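Local coordinates for amino acid ABC transporter, periplasmic amino acid-binding protein (Brucella ovis, PDB 4Z9N) that binds glutathione and probably delivers it, or related amino acid compounds, to an ABC transporter in the inner membrane as a periplasmic solute-binding protein, at residues F20-N26 against K62-L68; D45-C49 against L85-T89. One frame throughout, in Å; residues are numbered along the deposited sequence.

Contact 1: F20-N26 against K62-L68; sequences FLQCGVN and KVKFTPL. With GSH (glutathione), chain U.
Lys64 lays its extended side chain over one face of the Phe20 ring. Its CE stands 3.6 Å from the ring centroid, a CH-pi contact over the middle of the face. NZ lies off-centre at 4.3 Å from the same centroid and adds a cation-pi term. On the sheet face of Gln22, Lys64 and Thr66, Gln22 bends at chi2 (72°), which brings its amide across the strand gap. There Gln22 NE2 donates to Thr66 OG1 at 2.8 Å, and it also donates to a water. On the opposite sheet face Val25 CG1 meets the edge of the Phe65 ring at CD1, 3.7 Å away, and Cys23 SG touches Val63 CG2. Six backbone hydrogen bonds set these pairs in register. They run from Leu21 N to Lys62 O, at 2.9 Å, through to Leu68 N to Val25 O, at 2.8 Å. At the C-terminal end of 20-26, Asn26 ND2 donates to O2 of glutathione at 2.8 Å. Helix 44-57 lies against the Leu21, Cys23 and Val63 side, and strand 84-85 flanks 21-25 on its other edge. Two parallel strands joined through a helix make a beta-alpha-beta crossover, as expected in a periplasmic binding protein lobe, with Asn26 at the ligand.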
loop_
_atom_site.group_PDB
_atom_site.type_symbol
_atom_site.label_atom_id
_atom_site.label_comp_id
_atom_site.label_asym_id
_atom_site.label_seq_id
_atom_site.Cartn_x
_atom_site.Cartn_y
_atom_site.Cartn_z
ATOM N N PHE D 20 27.592 -4.868 -6.144
ATOM C CA PHE D 20 26.458 -5.435 -6.857
ATOM C C PHE D 20 25.366 -5.755 -5.851
ATOM O O PHE D 20 25.608 -5.758 -4.641
ATOM C CB PHE D 20 26.868 -6.697 -7.624
ATOM C CG PHE D 20 27.340 -7.808 -6.736
ATOM C CD1 PHE D 20 26.445 -8.733 -6.225
ATOM C CD2 PHE D 20 28.679 -7.930 -6.412
ATOM C CE1 PHE D 20 26.873 -9.752 -5.400
ATOM C CE2 PHE D 20 29.117 -8.958 -5.586
ATOM C CZ PHE D 20 28.215 -9.868 -5.084
ATOM N N LEU D 21 24.182 -6.062 -6.363
ATOM C CA LEU D 21 23.036 -6.430 -5.546
ATOM C C LEU D 21 22.802 -7.947 -5.621
ATOM O O LEU D 21 22.791 -8.516 -6.710
ATOM C CB LEU D 21 21.809 -5.651 -6.031
ATOM C CG LEU D 21 20.427 -5.930 -5.436
ATOM C CD1 LEU D 21 20.343 -5.462 -3.993
ATOM C CD2 LEU D 21 19.347 -5.250 -6.270
ATOM N N GLN D 22 22.647 -8.608 -4.477
ATOM C CA GLN D 22 22.358 -10.045 -4.473
ATOM C C GLN D 22 20.854 -10.253 -4.285
ATOM O O GLN D 22 20.323 -9.901 -3.241
ATOM C CB GLN D 22 23.135 -10.752 -3.357
ATOM C CG GLN D 22 23.146 -12.286 -3.411
ATOM C CD GLN D 22 24.001 -12.839 -4.540
ATOM O OE1 GLN D 22 25.148 -12.419 -4.732
ATOM N NE2 GLN D 22 23.469 -13.817 -5.262
ATOM N N CYS D 23 20.175 -10.834 -5.276
ATOM C CA CYS D 23 18.705 -10.970 -5.227
ATOM C C CYS D 23 18.183 -12.401 -5.180
ATOM O O CYS D 23 18.633 -13.267 -5.943
ATOM C CB CYS D 23 18.086 -10.291 -6.444
ATOM S SG CYS D 23 18.419 -8.535 -6.544
ATOM N N GLY D 24 17.215 -12.651 -4.306
ATOM C CA GLY D 24 16.525 -13.927 -4.328
ATOM C C GLY D 24 15.395 -13.927 -5.349
ATOM O O GLY D 24 14.484 -13.091 -5.273
ATOM N N VAL D 25 15.440 -14.861 -6.301
ATOM C CA VAL D 25 14.429 -14.936 -7.357
ATOM C C VAL D 25 13.932 -16.367 -7.535
ATOM O O VAL D 25 14.372 -17.279 -6.834
ATOM C CB VAL D 25 14.960 -14.375 -8.698
ATOM C CG1 VAL D 25 15.342 -12.902 -8.556
ATOM C CG2 VAL D 25 16.159 -15.170 -9.191
ATOM N N ASN D 26 13.011 -16.541 -8.481
ATOM C CA ASN D 26 12.398 -17.834 -8.752
ATOM C C ASN D 26 13.422 -18.813 -9.338
ATOM O O ASN D 26 14.445 -18.393 -9.885
ATOM C CB ASN D 26 11.215 -17.655 -9.708
ATOM C CG ASN D 26 10.194 -18.755 -9.571
ATOM O OD1 ASN D 26 10.429 -19.882 -10.029
ATOM N ND2 ASN D 26 9.037 -18.439 -8.968
ATOM N N LYS D 62 24.447 -4.856 -12.566
ATOM C CA LYS D 62 25.217 -4.966 -11.325
ATOM C C LYS D 62 24.418 -5.744 -10.285
ATOM O O LYS D 62 24.116 -5.247 -9.195
ATOM C CB LYS D 62 25.585 -3.573 -10.796
ATOM C CG LYS D 62 26.598 -2.801 -11.655
ATOM C CD LYS D 62 27.966 -3.433 -11.583
ATOM C CE LYS D 62 29.013 -2.630 -12.368
ATOM N NZ LYS D 62 29.195 -1.245 -11.842
ATOM N N VAL D 63 24.071 -6.972 -10.639
ATOM C CA VAL D 63 23.201 -7.794 -9.816
ATOM C C VAL D 63 23.595 -9.243 -10.006
ATOM O O VAL D 63 24.022 -9.628 -11.103
ATOM C CB VAL D 63 21.724 -7.561 -10.176
ATOM C CG1 VAL D 63 21.506 -7.795 -11.664
ATOM C CG2 VAL D 63 20.809 -8.462 -9.347
ATOM N N LYS D 64 23.494 -10.032 -8.934
ATOM C CA LYS D 64 23.654 -11.481 -9.017
ATOM C C LYS D 64 22.382 -12.145 -8.508
ATOM O O LYS D 64 21.760 -11.670 -7.544
ATOM C CB LYS D 64 24.876 -11.973 -8.224
ATOM C CG LYS D 64 26.206 -11.405 -8.695
ATOM C CD LYS D 64 27.367 -12.097 -7.972
ATOM C CE LYS D 64 28.693 -11.420 -8.256
ATOM N NZ LYS D 64 29.825 -12.210 -7.704
ATOM N N PHE D 65 21.986 -13.232 -9.164
ATOM C CA PHE D 65 20.702 -13.872 -8.859
ATOM C C PHE D 65 20.845 -15.204 -8.141
ATOM O O PHE D 65 21.616 -16.065 -8.553
ATOM C CB PHE D 65 19.901 -14.066 -10.146
ATOM C CG PHE D 65 19.540 -12.778 -10.825
ATOM C CD1 PHE D 65 18.436 -12.050 -10.416
ATOM C CD2 PHE D 65 20.329 -12.277 -11.856
ATOM C CE1 PHE D 65 18.111 -10.846 -11.036
ATOM C CE2 PHE D 65 20.011 -11.086 -12.477
ATOM C CZ PHE D 65 18.898 -10.368 -12.066
ATOM N N THR D 66 20.077 -15.359 -7.064
ATOM C CA THR D 66 20.028 -16.592 -6.286
ATOM C C THR D 66 18.665 -17.260 -6.478
ATOM O O THR D 66 17.683 -16.827 -5.884
ATOM C CB THR D 66 20.267 -16.303 -4.786
ATOM O OG1 THR D 66 21.565 -15.707 -4.614
ATOM C CG2 THR D 66 20.161 -17.587 -3.924
ATOM N N PRO D 67 18.596 -18.302 -7.327
ATOM C CA PRO D 67 17.317 -19.004 -7.489
ATOM C C PRO D 67 16.931 -19.730 -6.202
ATOM O O PRO D 67 17.786 -20.362 -5.586
ATOM C CB PRO D 67 17.590 -19.991 -8.623
ATOM C CG PRO D 67 19.073 -20.232 -8.559
ATOM C CD PRO D 67 19.681 -18.919 -8.110
ATOM N N LEU D 68 15.660 -19.607 -5.817
ATOM C CA LEU D 68 15.130 -20.139 -4.567
ATOM C C LEU D 68 13.766 -20.826 -4.740
ATOM O O LEU D 68 12.832 -20.240 -5.284
ATOM C CB LEU D 68 15.026 -19.014 -3.518
ATOM C CG LEU D 68 16.290 -18.208 -3.195
ATOM C CD1 LEU D 68 16.012 -16.889 -2.485
ATOM C CD2 LEU D 68 17.181 -19.081 -2.320
HETATM N N1 GSH U . 2.502 -16.465 -3.935
HETATM C CA1 GSH U . 2.472 -17.781 -3.295
HETATM C C1 GSH U . 3.285 -17.710 -2.004
HETATM O O11 GSH U . 3.272 -18.696 -1.216
HETATM O O12 GSH U . 3.970 -16.686 -1.726
HETATM C CB1 GSH U . 3.086 -18.872 -4.188
HETATM C CG1 GSH U . 4.550 -18.500 -4.494
HETATM C CD1 GSH U . 5.230 -19.693 -5.158
HETATM O OE1 GSH U . 6.221 -20.181 -4.708
HETATM N N2 GSH U . 4.644 -20.218 -6.368
HETATM C CA2 GSH U . 5.280 -21.368 -6.982
HETATM C C2 GSH U . 6.712 -21.061 -7.445
HETATM O O2 GSH U . 7.131 -19.962 -7.617
HETATM C CB2 GSH U . 4.390 -21.945 -8.088
HETATM S SG2 GSH U . 4.299 -20.858 -9.538
HETATM N N3 GSH U . 7.588 -22.200 -7.623
HETATM C CA3 GSH U . 8.947 -21.998 -8.047
HETATM C C3 GSH U . 9.870 -22.742 -7.082
HETATM O O31 GSH U . 11.077 -22.898 -7.402
HETATM O O32 GSH U . 9.434 -23.179 -5.973
HETATM O O HOH W 1 24.804 -15.794 -7.271
#

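Contact 2: D45-C49 against L85-T89; sequences DVDYC and LIRNT. With GSH (glutathione), chain U.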
loop_
_atom_site.group_PDB
_atom_site.type_symbol
_atom_site.label_atom_id
_atom_site.label_comp_id
_atom_site.label_asym_id
_atom_site.label_seq_id
_atom_site.Cartn_x
_atom_site.Cartn_y
_atom_site.Cartn_z
ATOM N N ASP D 45 9.744 -9.856 -12.128
ATOM C CA ASP D 45 10.444 -9.702 -10.854
ATOM C C ASP D 45 11.938 -9.472 -11.091
ATOM O O ASP D 45 12.567 -8.717 -10.362
ATOM C CB ASP D 45 10.233 -10.920 -9.948
ATOM C CG ASP D 45 8.886 -10.900 -9.243
ATOM O OD1 ASP D 45 8.282 -9.808 -9.168
ATOM O OD2 ASP D 45 8.442 -11.977 -8.760
ATOM N N VAL D 46 12.509 -10.124 -12.103
ATOM C CA VAL D 46 13.907 -9.864 -12.447
ATOM C C VAL D 46 14.138 -8.378 -12.741
ATOM O O VAL D 46 15.107 -7.780 -12.253
ATOM C CB VAL D 46 14.357 -10.732 -13.633
ATOM C CG1 VAL D 46 15.629 -10.164 -14.273
ATOM C CG2 VAL D 46 14.584 -12.179 -13.154
ATOM N N ASP D 47 13.252 -7.771 -13.530
ATOM C CA ASP D 47 13.438 -6.360 -13.871
ATOM C C ASP D 47 13.331 -5.472 -12.624
ATOM O O ASP D 47 13.977 -4.423 -12.541
ATOM C CB ASP D 47 12.425 -5.886 -14.928
ATOM C CG ASP D 47 12.816 -6.283 -16.348
ATOM O OD1 ASP D 47 11.943 -6.200 -17.238
ATOM O OD2 ASP D 47 13.977 -6.705 -16.571
ATOM N N TYR D 48 12.513 -5.881 -11.660
ATOM C CA TYR D 48 12.410 -5.134 -10.405
ATOM C C TYR D 48 13.754 -5.162 -9.676
ATOM O O TYR D 48 14.186 -4.157 -9.117
ATOM C CB TYR D 48 11.293 -5.698 -9.510
ATOM C CG TYR D 48 10.102 -4.763 -9.434
ATOM C CD1 TYR D 48 9.143 -4.740 -10.449
ATOM C CD2 TYR D 48 9.962 -3.868 -8.381
ATOM C CE1 TYR D 48 8.073 -3.869 -10.401
ATOM C CE2 TYR D 48 8.890 -2.973 -8.336
ATOM C CZ TYR D 48 7.955 -2.989 -9.349
ATOM O OH TYR D 48 6.882 -2.120 -9.295
ATOM N N CYS D 49 14.406 -6.320 -9.676
ATOM C CA CYS D 49 15.761 -6.434 -9.126
ATOM C C CYS D 49 16.721 -5.505 -9.835
ATOM O O CYS D 49 17.529 -4.814 -9.207
ATOM C CB CYS D 49 16.291 -7.855 -9.250
ATOM S SG CYS D 49 15.366 -9.077 -8.341
ATOM N N LEU D 85 14.286 -10.097 -1.613
ATOM C CA LEU D 85 13.562 -11.212 -2.204
ATOM C C LEU D 85 12.431 -10.669 -3.053
ATOM O O LEU D 85 11.515 -10.040 -2.535
ATOM C CB LEU D 85 13.012 -12.143 -1.120
ATOM C CG LEU D 85 12.168 -13.322 -1.598
ATOM C CD1 LEU D 85 13.041 -14.376 -2.320
ATOM C CD2 LEU D 85 11.445 -13.968 -0.396
ATOM N N ILE D 86 12.517 -10.880 -4.359
ATOM C CA ILE D 86 11.493 -10.407 -5.277
ATOM C C ILE D 86 11.119 -11.617 -6.099
ATOM O O ILE D 86 11.789 -11.946 -7.059
ATOM C CB ILE D 86 11.984 -9.243 -6.129
ATOM C CG1 ILE D 86 12.505 -8.137 -5.214
ATOM C CG2 ILE D 86 10.820 -8.688 -6.976
ATOM C CD1 ILE D 86 13.062 -6.920 -5.935
ATOM N N ARG D 87 10.066 -12.309 -5.682
ATOM C CA ARG D 87 9.842 -13.661 -6.170
ATOM C C ARG D 87 8.410 -14.105 -5.910
ATOM O O ARG D 87 8.189 -15.057 -5.165
ATOM C CB ARG D 87 10.849 -14.620 -5.500
ATOM C CG ARG D 87 10.781 -16.094 -5.934
ATOM C CD ARG D 87 11.042 -17.003 -4.750
ATOM N NE ARG D 87 10.727 -18.410 -5.014
ATOM C CZ ARG D 87 9.490 -18.906 -5.002
ATOM N NH1 ARG D 87 8.452 -18.103 -4.795
ATOM N NH2 ARG D 87 9.291 -20.202 -5.234
ATOM N N ASN D 88 7.453 -13.421 -6.543
ATOM C CA ASN D 88 6.031 -13.803 -6.502
ATOM C C ASN D 88 5.625 -14.315 -5.120
ATOM O O ASN D 88 4.950 -15.329 -4.995
ATOM C CB ASN D 88 5.684 -14.857 -7.617
ATOM C CG ASN D 88 6.621 -16.095 -7.646
ATOM O OD1 ASN D 88 7.827 -15.992 -7.915
ATOM N ND2 ASN D 88 6.036 -17.282 -7.435
ATOM N N THR D 89 6.036 -13.568 -4.097
ATOM C CA THR D 89 5.895 -13.966 -2.703
ATOM C C THR D 89 4.830 -13.127 -2.000
ATOM O O THR D 89 4.943 -11.903 -1.886
ATOM C CB THR D 89 7.237 -13.839 -1.965
ATOM O OG1 THR D 89 8.151 -14.862 -2.407
ATOM C CG2 THR D 89 7.033 -13.915 -0.470
HETATM N N1 GSH U . 2.502 -16.465 -3.935
HETATM C CA1 GSH U . 2.472 -17.781 -3.295
HETATM C C1 GSH U . 3.285 -17.710 -2.004
HETATM O O11 GSH U . 3.272 -18.696 -1.216
HETATM O O12 GSH U . 3.970 -16.686 -1.726
HETATM C CB1 GSH U . 3.086 -18.872 -4.188
HETATM C CG1 GSH U . 4.550 -18.500 -4.494
HETATM C CD1 GSH U . 5.230 -19.693 -5.158
HETATM O OE1 GSH U . 6.221 -20.181 -4.708
HETATM N N2 GSH U . 4.644 -20.218 -6.368
HETATM C CA2 GSH U . 5.280 -21.368 -6.982
HETATM C C2 GSH U . 6.712 -21.061 -7.445
HETATM O O2 GSH U . 7.131 -19.962 -7.617
HETATM C CB2 GSH U . 4.390 -21.945 -8.088
HETATM S SG2 GSH U . 4.299 -20.858 -9.538
HETATM N N3 GSH U . 7.588 -22.200 -7.623
HETATM C CA3 GSH U . 8.947 -21.998 -8.047
HETATM C C3 GSH U . 9.870 -22.742 -7.082
HETATM O O31 GSH U . 11.077 -22.898 -7.402
HETATM O O32 GSH U . 9.434 -23.179 -5.973
HETATM O O HOH W 2 6.908 -10.141 -6.741
HETATM O O HOH W 3 9.221 -14.335 -9.617
#
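The loop after strand 84-85 forms one wall of the glutathione pocket, and helix 44-57 backs it through Asp45. Asn88 N donates to Asp45 OD2 at 2.8 Å. The donor comes from the syn side, 25° out of the carboxylate plane. A water bridges the same OD2, at 2.6 Å, to Asn88 OD1, while Asp45 OD1 takes a second water and Asn107 ND2. Ile86 packs on the helix beside this polar group. Its CG1 lies beside the backbone N (chi1 -55°), which leaves CG2 toward Asp45, 3.5 Å from OD1 of that residue. CG2 also meets Tyr48 CB. The CG1 branch carries CD1 to Cys49 SG, 4.0 Å away. From the loop, Arg87 NH1 and NH2 both donate to glutathione OE1, each at 3.1 Å, near the guanidinium plane. Arg87 NE is held by Leu68 O. Asn88 grips the ligand twice: ND2 donates to O2 at 2.9 Å, and its backbone O accepts from N1 at 2.9 Å. Thr89 OG1 donates to Arg87 O within the loop. Asp45 is thus a second-shell residue. Its buried carboxylate is satisfied by a backbone N-H, waters and an amide, and is well placed to position Asn88, whose side chain and carbonyl reach the ligand.

Contact 2 is fully buried near the middle of the chain, whereas contact 1 is partly buried and has Lys64 and Pro67 exposed. Their centres are about 9 Å apart. Helix 44-57 lies between the two strands of contact 1 in the chain and supplies 45-49 to contact 2. Leu21 CD2 packs on Cys49 O at 3.5 Å. Chemically, contact 1 is mostly a backbone ladder with side chains on two sheet faces, while contact 2 pairs one buried carboxylate with a backbone N-H and waters, beside a small apolar patch. They also meet near the ligand, where Asn26 ND2 is hydrogen-bonded to Asn88 OD1. Both contacts end at the same ligand carbonyl.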